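Local coordinates for minor fimbrium subunit Mfa5 (Porphyromonas gingivalis ATCC 33277, PDB 6TO1), which serves as an accessory subunit of the minor (Mfa1) fimbriae, surface pili that mediate biofilm formation and adhesion to host cells and other oral bacteria, at residues I422-T427 and R470-L475; N107-D112 and L528-I533; Q154-K159 and A394-N399; K159-G164 and K189-L194. All coordinates share one frame; numbering follows the deposited sequence.

Interaction 1: residues I422-T427 and R470-L475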
loop_
_atom_site.group_PDB
_atom_site.type_symbol
_atom_site.label_atom_id
_atom_site.label_comp_id
_atom_site.label_asym_id
_atom_site.label_seq_id
_atom_site.Cartn_x
_atom_site.Cartn_y
_atom_site.Cartn_z
ATOM N N ILE A 422 29.185 4.854 -18.149
ATOM C CA ILE A 422 29.168 6.110 -17.416
ATOM C C ILE A 422 27.799 6.752 -17.557
ATOM O O ILE A 422 27.082 6.529 -18.538
ATOM C CB ILE A 422 30.275 7.045 -17.915
ATOM C CG1 ILE A 422 30.056 7.371 -19.378
ATOM C CG2 ILE A 422 31.647 6.382 -17.769
ATOM C CD1 ILE A 422 31.209 8.199 -19.971
ATOM N N VAL A 423 27.429 7.516 -16.546
ATOM C CA VAL A 423 26.126 8.148 -16.487
ATOM C C VAL A 423 26.248 9.525 -17.111
ATOM O O VAL A 423 27.103 10.323 -16.719
ATOM C CB VAL A 423 25.606 8.236 -15.044
ATOM C CG1 VAL A 423 24.214 8.853 -15.051
ATOM C CG2 VAL A 423 25.551 6.870 -14.400
ATOM N N LYS A 424 25.403 9.792 -18.095
ATOM C CA LYS A 424 25.425 11.072 -18.789
ATOM C C LYS A 424 25.314 12.208 -17.786
ATOM O O LYS A 424 24.465 12.185 -16.894
ATOM C CB LYS A 424 24.275 11.107 -19.795
ATOM C CG LYS A 424 24.197 12.385 -20.633
ATOM C CD LYS A 424 23.071 12.292 -21.642
ATOM C CE LYS A 424 22.944 13.559 -22.501
ATOM N NZ LYS A 424 24.159 13.782 -23.317
ATOM N N ASN A 425 26.243 13.153 -17.895
ATOM C CA ASN A 425 26.261 14.457 -17.236
ATOM C C ASN A 425 26.595 14.412 -15.758
ATOM O O ASN A 425 26.484 15.442 -15.082
ATOM C CB ASN A 425 24.939 15.210 -17.414
ATOM C CG ASN A 425 24.726 15.680 -18.834
ATOM O OD1 ASN A 425 25.685 15.854 -19.587
ATOM N ND2 ASN A 425 23.470 15.858 -19.220
ATOM N N LEU A 426 27.012 13.272 -15.228
ATOM C CA LEU A 426 27.367 13.181 -13.815
ATOM C C LEU A 426 28.890 13.274 -13.728
ATOM O O LEU A 426 29.607 12.310 -14.015
ATOM C CB LEU A 426 26.831 11.902 -13.184
ATOM C CG LEU A 426 25.317 11.720 -13.268
ATOM C CD1 LEU A 426 24.863 10.697 -12.196
ATOM C CD2 LEU A 426 24.523 13.000 -13.129
ATOM N N THR A 427 29.378 14.453 -13.345
ATOM C CA THR A 427 30.807 14.714 -13.278
ATOM C C THR A 427 31.326 14.843 -11.857
ATOM O O THR A 427 32.525 14.636 -11.638
ATOM C CB THR A 427 31.153 16.005 -14.034
ATOM O OG1 THR A 427 30.484 17.111 -13.411
ATOM C CG2 THR A 427 30.722 15.906 -15.483
ATOM N N ARG A 470 20.500 8.224 -18.287
ATOM C CA ARG A 470 21.147 7.717 -19.490
ATOM C C ARG A 470 22.579 7.291 -19.191
ATOM O O ARG A 470 23.306 7.977 -18.461
ATOM C CB ARG A 470 21.150 8.771 -20.598
ATOM C CG ARG A 470 21.669 8.259 -21.930
ATOM C CD ARG A 470 21.241 9.137 -23.114
ATOM N NE ARG A 470 19.804 9.042 -23.339
ATOM C CZ ARG A 470 19.167 9.569 -24.379
ATOM N NH1 ARG A 470 19.844 10.227 -25.319
ATOM N NH2 ARG A 470 17.859 9.414 -24.487
ATOM N N ILE A 471 22.957 6.139 -19.730
ATOM C CA ILE A 471 24.329 5.654 -19.651
ATOM C C ILE A 471 24.917 5.599 -21.058
ATOM O O ILE A 471 24.222 5.334 -22.043
ATOM C CB ILE A 471 24.492 4.268 -18.985
ATOM C CG1 ILE A 471 23.709 3.199 -19.724
ATOM C CG2 ILE A 471 24.108 4.323 -17.516
ATOM C CD1 ILE A 471 23.905 1.796 -19.152
ATOM N N TYR A 472 26.227 5.797 -21.125
ATOM C CA TYR A 472 26.984 5.585 -22.343
ATOM C C TYR A 472 28.013 4.489 -22.113
ATOM O O TYR A 472 28.598 4.389 -21.030
ATOM C CB TYR A 472 27.750 6.844 -22.761
ATOM C CG TYR A 472 26.917 8.009 -23.190
ATOM C CD1 TYR A 472 26.016 7.899 -24.230
ATOM C CD2 TYR A 472 27.049 9.236 -22.558
ATOM C CE1 TYR A 472 25.259 8.992 -24.632
ATOM C CE2 TYR A 472 26.285 10.333 -22.953
ATOM C CZ TYR A 472 25.401 10.197 -23.992
ATOM O OH TYR A 472 24.634 11.266 -24.404
ATOM N N ALA A 473 28.285 3.713 -23.156
ATOM C CA ALA A 473 29.443 2.816 -23.134
ATOM C C ALA A 473 30.742 3.609 -23.310
ATOM O O ALA A 473 30.822 4.508 -24.152
ATOM C CB ALA A 473 29.334 1.768 -24.232
ATOM N N ASP A 474 31.751 3.278 -22.494
ATOM C CA ASP A 474 33.106 3.850 -22.558
ATOM C C ASP A 474 33.953 2.870 -23.371
ATOM O O ASP A 474 34.431 1.851 -22.854
ATOM C CB ASP A 474 33.634 4.065 -21.145
ATOM C CG ASP A 474 35.047 4.589 -21.096
ATOM O OD1 ASP A 474 35.750 4.591 -22.121
ATOM O OD2 ASP A 474 35.450 4.991 -19.994
ATOM N N LEU A 475 34.078 3.140 -24.675
ATOM C CA LEU A 475 34.659 2.148 -25.577
ATOM C C LEU A 475 36.105 1.823 -25.211
ATOM O O LEU A 475 36.531 0.665 -25.306
ATOM C CB LEU A 475 34.584 2.653 -27.023
ATOM C CG LEU A 475 33.282 2.317 -27.750
ATOM C CD1 LEU A 475 32.101 3.050 -27.112
ATOM C CD2 LEU A 475 33.337 2.634 -29.249
#

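Interaction 2: residues N107-D112 and L528-I533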
loop_
_atom_site.group_PDB
_atom_site.type_symbol
_atom_site.label_atom_id
_atom_site.label_comp_id
_atom_site.label_asym_id
_atom_site.label_seq_id
_atom_site.Cartn_x
_atom_site.Cartn_y
_atom_site.Cartn_z
ATOM N N ASN A 107 26.922 9.814 -28.588
ATOM C CA ASN A 107 27.448 8.454 -28.549
ATOM C C ASN A 107 26.268 7.525 -28.751
ATOM O O ASN A 107 25.401 7.434 -27.872
ATOM C CB ASN A 107 28.174 8.178 -27.236
ATOM C CG ASN A 107 28.759 6.769 -27.170
ATOM O OD1 ASN A 107 28.393 5.868 -27.944
ATOM N ND2 ASN A 107 29.679 6.570 -26.226
ATOM N N PRO A 108 26.199 6.822 -29.891
ATOM C CA PRO A 108 25.032 5.977 -30.152
ATOM C C PRO A 108 24.936 4.789 -29.225
ATOM O O PRO A 108 23.878 4.154 -29.181
ATOM C CB PRO A 108 25.236 5.532 -31.603
ATOM C CG PRO A 108 26.723 5.542 -31.759
ATOM C CD PRO A 108 27.202 6.723 -30.970
ATOM N N ASN A 109 26.014 4.438 -28.525
ATOM C CA ASN A 109 25.976 3.349 -27.538
ATOM C C ASN A 109 25.402 3.950 -26.261
ATOM O O ASN A 109 26.113 4.320 -25.329
ATOM C CB ASN A 109 27.363 2.757 -27.326
ATOM C CG ASN A 109 27.933 2.126 -28.603
ATOM O OD1 ASN A 109 27.452 1.106 -29.086
ATOM N ND2 ASN A 109 28.996 2.722 -29.122
ATOM N N ALA A 110 24.079 4.092 -26.243
ATOM C CA ALA A 110 23.400 4.803 -25.174
ATOM C C ALA A 110 22.130 4.055 -24.798
ATOM O O ALA A 110 21.418 3.543 -25.663
ATOM C CB ALA A 110 23.054 6.236 -25.579
ATOM N N TRP A 111 21.848 4.022 -23.502
ATOM C CA TRP A 111 20.658 3.356 -22.988
ATOM C C TRP A 111 20.070 4.219 -21.889
ATOM O O TRP A 111 20.795 4.844 -21.112
ATOM C CB TRP A 111 20.977 1.959 -22.420
ATOM C CG TRP A 111 21.544 0.994 -23.419
ATOM C CD1 TRP A 111 20.866 0.023 -24.100
ATOM C CD2 TRP A 111 22.920 0.888 -23.831
ATOM N NE1 TRP A 111 21.729 -0.663 -24.920
ATOM C CE2 TRP A 111 22.993 -0.147 -24.770
ATOM C CE3 TRP A 111 24.085 1.578 -23.500
ATOM C CZ2 TRP A 111 24.189 -0.508 -25.383
ATOM C CZ3 TRP A 111 25.259 1.219 -24.108
ATOM C CH2 TRP A 111 25.302 0.188 -25.030
ATOM N N ASP A 112 18.744 4.223 -21.809
ATOM C CA ASP A 112 18.051 4.883 -20.712
ATOM C C ASP A 112 17.659 3.813 -19.697
ATOM O O ASP A 112 16.900 2.898 -20.016
ATOM C CB ASP A 112 16.829 5.643 -21.212
ATOM C CG ASP A 112 17.195 6.942 -21.915
ATOM O OD1 ASP A 112 18.096 7.661 -21.446
ATOM O OD2 ASP A 112 16.558 7.221 -22.944
ATOM N N LEU A 528 27.176 -3.497 -27.143
ATOM C CA LEU A 528 27.409 -2.271 -27.892
ATOM C C LEU A 528 26.943 -2.437 -29.337
ATOM O O LEU A 528 27.036 -3.519 -29.921
ATOM C CB LEU A 528 28.898 -1.914 -27.867
ATOM C CG LEU A 528 29.364 -1.061 -26.701
ATOM C CD1 LEU A 528 29.106 -1.827 -25.417
ATOM C CD2 LEU A 528 30.830 -0.774 -26.844
ATOM N N GLY A 529 26.420 -1.353 -29.904
ATOM C CA GLY A 529 25.955 -1.371 -31.279
ATOM C C GLY A 529 26.926 -0.754 -32.284
ATOM O O GLY A 529 26.798 -1.008 -33.484
ATOM N N TYR A 530 27.880 0.050 -31.813
ATOM C CA TYR A 530 28.826 0.758 -32.679
ATOM C C TYR A 530 30.220 0.809 -32.081
ATOM O O TYR A 530 30.391 1.114 -30.902
ATOM C CB TYR A 530 28.357 2.214 -32.952
ATOM C CG TYR A 530 27.014 2.234 -33.632
ATOM C CD1 TYR A 530 26.906 2.228 -35.018
ATOM C CD2 TYR A 530 25.838 2.169 -32.882
ATOM C CE1 TYR A 530 25.672 2.181 -35.631
ATOM C CE2 TYR A 530 24.616 2.125 -33.483
ATOM C CZ TYR A 530 24.528 2.135 -34.850
ATOM O OH TYR A 530 23.292 2.095 -35.436
ATOM N N GLY A 531 31.231 0.574 -32.919
ATOM C CA GLY A 531 32.610 0.708 -32.516
ATOM C C GLY A 531 33.310 1.809 -33.298
ATOM O O GLY A 531 32.684 2.563 -34.052
ATOM N N VAL A 532 34.615 1.917 -33.052
ATOM C CA VAL A 532 35.453 2.890 -33.740
ATOM C C VAL A 532 36.764 2.241 -34.142
ATOM O O VAL A 532 37.191 1.237 -33.575
ATOM C CB VAL A 532 35.753 4.130 -32.883
ATOM C CG1 VAL A 532 34.481 4.862 -32.520
ATOM C CG2 VAL A 532 36.542 3.755 -31.629
ATOM N N ILE A 533 37.417 2.845 -35.139
ATOM C CA ILE A 533 38.774 2.481 -35.517
ATOM C C ILE A 533 39.576 3.765 -35.579
ATOM O O ILE A 533 39.254 4.666 -36.363
ATOM C CB ILE A 533 38.825 1.709 -36.848
ATOM C CG1 ILE A 533 38.232 0.321 -36.617
ATOM C CG2 ILE A 533 40.269 1.600 -37.375
ATOM C CD1 ILE A 533 37.976 -0.525 -37.866
#

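Interaction 3: residues Q154-K159 and A394-N399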
loop_
_atom_site.group_PDB
_atom_site.type_symbol
_atom_site.label_atom_id
_atom_site.label_comp_id
_atom_site.label_asym_id
_atom_site.label_seq_id
_atom_site.Cartn_x
_atom_site.Cartn_y
_atom_site.Cartn_z
ATOM N N GLN A 154 -31.416 -2.807 4.330
ATOM C CA GLN A 154 -31.025 -3.309 3.017
ATOM C C GLN A 154 -30.055 -2.361 2.338
ATOM O O GLN A 154 -29.070 -2.796 1.732
ATOM C CB GLN A 154 -32.260 -3.522 2.165
ATOM C CG GLN A 154 -33.111 -4.645 2.671
ATOM C CD GLN A 154 -34.344 -4.799 1.834
ATOM O OE1 GLN A 154 -34.352 -5.558 0.866
ATOM N NE2 GLN A 154 -35.396 -4.076 2.193
ATOM N N ARG A 155 -30.308 -1.059 2.437
ATOM C CA ARG A 155 -29.400 -0.088 1.851
ATOM C C ARG A 155 -28.008 -0.201 2.452
ATOM O O ARG A 155 -27.013 -0.094 1.725
ATOM C CB ARG A 155 -29.963 1.319 2.017
ATOM C CG ARG A 155 -29.096 2.362 1.319
ATOM C CD ARG A 155 -29.504 3.795 1.675
ATOM N NE ARG A 155 -28.419 4.738 1.391
ATOM C CZ ARG A 155 -28.363 5.520 0.316
ATOM N NH1 ARG A 155 -29.332 5.480 -0.591
ATOM N NH2 ARG A 155 -27.334 6.341 0.144
ATOM N N PHE A 156 -27.919 -0.406 3.774
ATOM C CA PHE A 156 -26.620 -0.551 4.424
ATOM C C PHE A 156 -25.893 -1.800 3.923
ATOM O O PHE A 156 -24.686 -1.769 3.657
ATOM C CB PHE A 156 -26.785 -0.637 5.956
ATOM C CG PHE A 156 -27.428 0.567 6.587
ATOM C CD1 PHE A 156 -27.370 1.812 5.981
ATOM C CD2 PHE A 156 -28.075 0.454 7.804
ATOM C CE1 PHE A 156 -27.958 2.913 6.579
ATOM C CE2 PHE A 156 -28.665 1.558 8.408
ATOM C CZ PHE A 156 -28.619 2.783 7.791
ATOM N N VAL A 157 -26.609 -2.926 3.837
ATOM C CA VAL A 157 -25.993 -4.153 3.334
ATOM C C VAL A 157 -25.393 -3.913 1.955
ATOM O O VAL A 157 -24.233 -4.246 1.694
ATOM C CB VAL A 157 -27.017 -5.300 3.311
ATOM C CG1 VAL A 157 -26.505 -6.451 2.483
ATOM C CG2 VAL A 157 -27.339 -5.741 4.755
ATOM N N LYS A 158 -26.172 -3.329 1.059
ATOM C CA LYS A 158 -25.706 -3.126 -0.309
ATOM C C LYS A 158 -24.567 -2.126 -0.393
ATOM O O LYS A 158 -23.689 -2.270 -1.243
ATOM C CB LYS A 158 -26.874 -2.665 -1.168
ATOM C CG LYS A 158 -27.963 -3.711 -1.291
ATOM C CD LYS A 158 -29.161 -3.148 -2.038
ATOM C CE LYS A 158 -30.311 -4.134 -2.097
ATOM N NZ LYS A 158 -31.561 -3.467 -2.575
ATOM N N LYS A 159 -24.565 -1.112 0.471
ATOM C CA LYS A 159 -23.476 -0.149 0.504
ATOM C C LYS A 159 -22.180 -0.771 1.002
ATOM O O LYS A 159 -21.095 -0.468 0.487
ATOM C CB LYS A 159 -23.902 1.035 1.380
ATOM C CG LYS A 159 -23.052 2.253 1.243
ATOM C CD LYS A 159 -23.545 3.329 2.191
ATOM C CE LYS A 159 -24.609 4.201 1.551
ATOM N NZ LYS A 159 -24.987 5.304 2.490
ATOM N N ALA A 394 -29.256 8.084 4.521
ATOM C CA ALA A 394 -28.667 8.045 3.188
ATOM C C ALA A 394 -27.151 8.161 3.243
ATOM O O ALA A 394 -26.453 7.575 2.406
ATOM C CB ALA A 394 -29.261 9.162 2.327
ATOM N N ALA A 395 -26.624 8.900 4.210
ATOM C CA ALA A 395 -25.199 9.156 4.290
ATOM C C ALA A 395 -24.412 8.078 5.028
ATOM O O ALA A 395 -23.182 8.082 4.961
ATOM C CB ALA A 395 -24.955 10.505 4.977
ATOM N N ALA A 396 -25.072 7.142 5.698
ATOM C CA ALA A 396 -24.364 6.305 6.655
ATOM C C ALA A 396 -23.603 5.153 6.000
ATOM O O ALA A 396 -24.052 4.551 5.023
ATOM C CB ALA A 396 -25.356 5.725 7.671
ATOM N N PHE A 397 -22.453 4.818 6.601
ATOM C CA PHE A 397 -21.672 3.605 6.278
ATOM C C PHE A 397 -21.139 3.635 4.847
ATOM O O PHE A 397 -21.140 2.619 4.146
ATOM C CB PHE A 397 -22.478 2.321 6.542
ATOM C CG PHE A 397 -23.021 2.265 7.945
ATOM C CD1 PHE A 397 -22.149 2.227 9.017
ATOM C CD2 PHE A 397 -24.371 2.330 8.186
ATOM C CE1 PHE A 397 -22.616 2.241 10.296
ATOM C CE2 PHE A 397 -24.849 2.342 9.484
ATOM C CZ PHE A 397 -23.972 2.309 10.527
ATOM N N ASP A 398 -20.643 4.799 4.430
ATOM C CA ASP A 398 -20.208 4.965 3.044
ATOM C C ASP A 398 -18.939 4.170 2.749
ATOM O O ASP A 398 -18.810 3.575 1.672
ATOM C CB ASP A 398 -19.973 6.447 2.741
ATOM C CG ASP A 398 -21.201 7.141 2.185
ATOM O OD1 ASP A 398 -22.177 6.446 1.818
ATOM O OD2 ASP A 398 -21.188 8.393 2.118
ATOM N N ASN A 399 -17.976 4.171 3.673
ATOM C CA ASN A 399 -16.710 3.458 3.469
ATOM C C ASN A 399 -16.385 2.686 4.741
ATOM O O ASN A 399 -15.544 3.099 5.542
ATOM C CB ASN A 399 -15.591 4.416 3.101
ATOM C CG ASN A 399 -15.799 5.046 1.753
ATOM O OD1 ASN A 399 -16.298 6.167 1.656
ATOM N ND2 ASN A 399 -15.437 4.326 0.695
#

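Interaction 4: residues K159-G164 and K189-L194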
loop_
_atom_site.group_PDB
_atom_site.type_symbol
_atom_site.label_atom_id
_atom_site.label_comp_id
_atom_site.label_asym_id
_atom_site.label_seq_id
_atom_site.Cartn_x
_atom_site.Cartn_y
_atom_site.Cartn_z
ATOM N N LYS A 159 -24.565 -1.112 0.471
ATOM C CA LYS A 159 -23.476 -0.149 0.504
ATOM C C LYS A 159 -22.180 -0.771 1.002
ATOM O O LYS A 159 -21.095 -0.468 0.487
ATOM C CB LYS A 159 -23.902 1.035 1.380
ATOM C CG LYS A 159 -23.052 2.253 1.243
ATOM C CD LYS A 159 -23.545 3.329 2.191
ATOM C CE LYS A 159 -24.609 4.201 1.551
ATOM N NZ LYS A 159 -24.987 5.304 2.490
ATOM N N MET A 160 -22.254 -1.657 1.987
ATOM C CA MET A 160 -21.039 -2.267 2.518
ATOM C C MET A 160 -20.585 -3.463 1.699
ATOM O O MET A 160 -19.412 -3.822 1.770
ATOM C CB MET A 160 -21.281 -2.613 3.990
ATOM C CG MET A 160 -21.409 -1.345 4.870
ATOM S SD MET A 160 -21.509 -1.899 6.676
ATOM C CE MET A 160 -22.774 -2.440 6.948
ATOM N N LEU A 161 -21.469 -4.073 0.920
ATOM C CA LEU A 161 -21.111 -5.199 0.064
ATOM C C LEU A 161 -21.422 -4.844 -1.387
ATOM O O LEU A 161 -22.255 -5.484 -2.036
ATOM C CB LEU A 161 -21.858 -6.452 0.494
ATOM C CG LEU A 161 -21.463 -7.074 1.831
ATOM C CD1 LEU A 161 -22.493 -8.134 2.253
ATOM C CD2 LEU A 161 -20.070 -7.660 1.764
ATOM N N PRO A 162 -20.777 -3.809 -1.919
ATOM C CA PRO A 162 -21.162 -3.302 -3.252
ATOM C C PRO A 162 -20.888 -4.276 -4.405
ATOM O O PRO A 162 -21.502 -4.131 -5.471
ATOM C CB PRO A 162 -20.318 -2.027 -3.394
ATOM C CG PRO A 162 -19.135 -2.262 -2.517
ATOM C CD PRO A 162 -19.675 -3.035 -1.318
ATOM N N LYS A 163 -19.972 -5.224 -4.244
ATOM C CA LYS A 163 -19.710 -6.254 -5.240
ATOM C C LYS A 163 -20.278 -7.599 -4.816
ATOM O O LYS A 163 -19.864 -8.647 -5.330
ATOM C CB LYS A 163 -18.206 -6.358 -5.499
ATOM C CG LYS A 163 -17.580 -5.073 -6.017
ATOM C CD LYS A 163 -16.099 -5.274 -6.301
ATOM C CE LYS A 163 -15.498 -4.088 -7.043
ATOM N NZ LYS A 163 -14.082 -4.355 -7.448
ATOM N N GLY A 164 -21.215 -7.591 -3.874
ATOM C CA GLY A 164 -21.767 -8.839 -3.382
ATOM C C GLY A 164 -20.709 -9.777 -2.865
ATOM O O GLY A 164 -19.813 -9.402 -2.097
ATOM N N LYS A 189 -21.107 -12.697 2.681
ATOM C CA LYS A 189 -21.103 -11.648 1.662
ATOM C C LYS A 189 -22.323 -11.753 0.742
ATOM O O LYS A 189 -22.438 -10.986 -0.226
ATOM C CB LYS A 189 -19.819 -11.685 0.830
ATOM C CG LYS A 189 -18.529 -11.465 1.587
ATOM C CD LYS A 189 -17.302 -11.798 0.725
ATOM C CE LYS A 189 -16.041 -11.930 1.535
ATOM N NZ LYS A 189 -15.465 -10.622 1.965
ATOM N N ASP A 190 -23.263 -12.637 1.065
ATOM C CA ASP A 190 -24.445 -12.903 0.248
ATOM C C ASP A 190 -25.518 -11.849 0.505
ATOM O O ASP A 190 -26.409 -12.023 1.344
ATOM C CB ASP A 190 -24.943 -14.317 0.537
ATOM C CG ASP A 190 -26.078 -14.757 -0.378
ATOM O OD1 ASP A 190 -26.700 -13.901 -1.031
ATOM O OD2 ASP A 190 -26.373 -15.966 -0.397
ATOM N N THR A 191 -25.460 -10.768 -0.280
ATOM C CA THR A 191 -26.361 -9.637 -0.084
ATOM C C THR A 191 -27.817 -10.035 -0.281
ATOM O O THR A 191 -28.694 -9.556 0.442
ATOM C CB THR A 191 -25.999 -8.489 -1.021
ATOM O OG1 THR A 191 -26.108 -8.923 -2.387
ATOM C CG2 THR A 191 -24.593 -8.024 -0.760
ATOM N N ALA A 192 -28.109 -10.932 -1.230
ATOM C CA ALA A 192 -29.508 -11.302 -1.447
ATOM C C ALA A 192 -30.076 -12.073 -0.257
ATOM O O ALA A 192 -31.244 -11.900 0.106
ATOM C CB ALA A 192 -29.644 -12.145 -2.718
ATOM N N PHE A 193 -29.278 -12.957 0.331
ATOM C CA PHE A 193 -29.686 -13.673 1.525
ATOM C C PHE A 193 -29.929 -12.701 2.678
ATOM O O PHE A 193 -30.952 -12.768 3.355
ATOM C CB PHE A 193 -28.608 -14.700 1.895
ATOM C CG PHE A 193 -28.964 -15.558 3.067
ATOM C CD1 PHE A 193 -29.781 -16.660 2.923
ATOM C CD2 PHE A 193 -28.503 -15.232 4.336
ATOM C CE1 PHE A 193 -30.124 -17.425 4.018
ATOM C CE2 PHE A 193 -28.842 -15.985 5.426
ATOM C CZ PHE A 193 -29.642 -17.095 5.277
ATOM N N LEU A 194 -28.980 -11.802 2.923
ATOM C CA LEU A 194 -29.134 -10.860 4.024
ATOM C C LEU A 194 -30.374 -9.996 3.837
ATOM O O LEU A 194 -31.154 -9.794 4.776
ATOM C CB LEU A 194 -27.875 -9.991 4.118
ATOM C CG LEU A 194 -26.589 -10.648 4.644
ATOM C CD1 LEU A 194 -25.406 -9.730 4.317
ATOM C CD2 LEU A 194 -26.682 -10.946 6.129
#

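Interaction 1: residues I422-T427 and R470-L475
The Tyr472 ring has the ammonium of Lys424 at its edge and in its plane, NZ standing 2.8 Å from the phenolic OH in a hydrogen bond, while CG of Lys424 approaches the ring obliquely, 3.7 Å from CE2. Lys424 reaches this position because its chain leaves with CG anti to the backbone N (chi1 -178°), runs extended obliquely past the ring, and bends only at the last torsion, chi4 63°. The lysine aliphatic chain also touches Arg470, Lys424 CD to Arg470 CD at 3.9 Å. The polar ends have further partners: Glu106 forms a salt bridge with Lys424, and Asp104 accepts from both the Tyr472 hydroxyl and Arg470, so acidic groups probably offset the two nearby positive charges. The backbones form an antiparallel pair joining the short strand 421-423 to strand 463-473, which pairs with 110-119 in the same sheet. Ile422 and Tyr472 make the hydrogen-bonded pair, with Ile422 N to Tyr472 O at 3.0 Å and Tyr472 N to Ile422 O at 2.8 Å; Val423 and Ile471 follow as a non-hydrogen-bonded pair. Lys424 N, already within the type II turn Val423 to Leu426, adds a bond of 2.8 Å to Arg470 O, and the turn then takes the chain away. Side chains of Val423 and Ile471 share one sheet face, Val423 CG2 meeting Ile471 CG2 at 4.3 Å; those of Ile422 and Tyr472 share the opposite face.

Interaction 2: residues N107-D112 and L528-I533
Asn109 OD1 is held by two successive backbone donors, Gly529 N at 2.8 Å and Tyr530 N at 3.0 Å from OD1. They arrive differently: Gly529 N lies nearly in line with the side-chain C=O (173°), whereas Tyr530 N sits in the amide plane on a lone pair. The other end of the same amide donates, ND2 to Tyr530 O at 2.8 Å, so both polar atoms of this buried side chain are engaged and its rotation is fixed. Placing CG beside its own backbone N (chi1 -62°) directs the amide at the opposing chain. The asparagine thus bonds to the main chain where strand 530-539 begins, joining the entry to strand 110-119 to a strand of a separate sheet. Within its own segment, Asn107 OD1 accepts from Asn109 N at 2.8 Å, an Asx turn, and Asn109 itself centres an inverse gamma turn. Apolar contacts border the amide. Pro108 lays CB 3.6 Å from CD2 of Tyr530, meeting the ring obliquely, with Trp581 also against the proline. Leu528 CA comes to the edge of the Trp111 indole, near its plane, and Trp111 CH2 is 4.3 Å from Leu528 CD1. Leu475 and Ile478 of helix 475-480 pack on Leu528 as well.

Interaction 3: residues Q154-K159 and A394-N399
Lys159 carries the polar part of this contact. Its NZ donates to two backbone carbonyls, Ala394 O at 2.7 Å and Ala396 O at 2.8 Å from NZ, and forms a salt bridge to Asp398 OD1 at 3.1 Å. The approach to Ala394 O is from well above the carbonyl plane, while Asp398 OD1 is met on its syn side, though not in the carboxylate plane. A bend at chi3 of Lys159 (-89°) turns its otherwise extended chain so that the ammonium reaches all three oxygens. On the way, CD of the lysine lies against the carbonyl oxygens of Ala396 and Phe397. Ala394 O has a second, weak donor: Arg155 NH2 at 2.7 Å, with a bent N-H...O angle of 128°. The guanidinium also lays one face over Ala394, whose CB is offset toward the group's rim.

The aromatic part is a T-shaped pair. Phe397 turns its edge to the face of Phe156, with centroids 5.0 Å apart and planes at 76°; CD2 of Phe397 is the atom above that face, displaced toward its rim. Ala396 CB adds an oblique contact to CE1 of Phe156 at 4.0 Å. Ile361 of strand 357-362 touches both phenylalanines, placing the pair between helix 143-160 and the central sheet of the von Willebrand factor A domain.

Ala394 belongs to the last turn of helix 390-395, where carbonyls commonly lack an intrahelical donor. The lysine, and more weakly the arginine, would engage the negative end of the helix dipole, and Asp398 would partly offset these two neighbouring positive charges.

Interaction 4: residues K159-G164 and K189-L194
Leu161 sets CG, and Thr191 its methyl CG2, beside the backbone N, and these choices bring them together. In Leu161 a chi1 of -69° with chi2 of 168° sends CD1 and CD2 into the opposing segment; in Thr191 a chi1 of 60° puts OG1 between N and the carbonyl carbon and leaves CG2 facing the leucine. The two side chains slide past each other in opposite directions. Thr191 CG2 is 3.4 Å from Leu161 CB, tighter than usual van der Waals packing, and 3.7 Å from CD1 of the same leucine.

The leucine's two methyls reach further neighbours. CD1 of Leu161 reaches CD1 of Leu194 at 3.9 Å, and CD2 lies 4.1 Å from CG of Lys189, whose side chain crosses that of Leu161 at about a right angle. Lys189 contributes its aliphatic portion here, since NZ is bonded elsewhere, to the carbonyls of Val170 and Thr167. No hydrogen bond spans the two segments.

Each backbone is shaped within its own segment. Residues 161-164 form a type I turn closed by Gly164 N to Leu161 O at 3.0 Å, and Gly164, which has a positive phi, lies with its main chain close to Lys189 O and the Thr191 methyl. In the other segment Asp190 is the N-cap of helix 191-199, its OD1 accepting from Phe193 N at 3.1 Å.

Within the von Willebrand factor A domain the contact sets the turn leaving helix 143-160 against the start of helix 191-199; Val170 and Ile172 of strand 170-177 meet Leu161, and Val157 of helix 143-160 touches Thr191 and Leu194.

From the N terminus, the chain first passes 107-112, whose partner 528-533 comes 416 residues later; the loop closed by interaction 2 encloses the other three. Within it, helix 143-160 opens interaction 3 and, through the shared Lys159, interaction 4, which closes first, at 189-194, and is nested inside interaction 3, closed at 394-399. Interaction 1 follows in series, 422-427 with 470-475. Interactions 3 and 4, centres 11 Å apart, tie helix 143-160 and the turn after it to the end of helix 390-395 and the start of helix 191-199. Interactions 1 and 2 touch through neighbouring strands 463-473 and 110-119, on the opposite side of the chain's centre from the other pair.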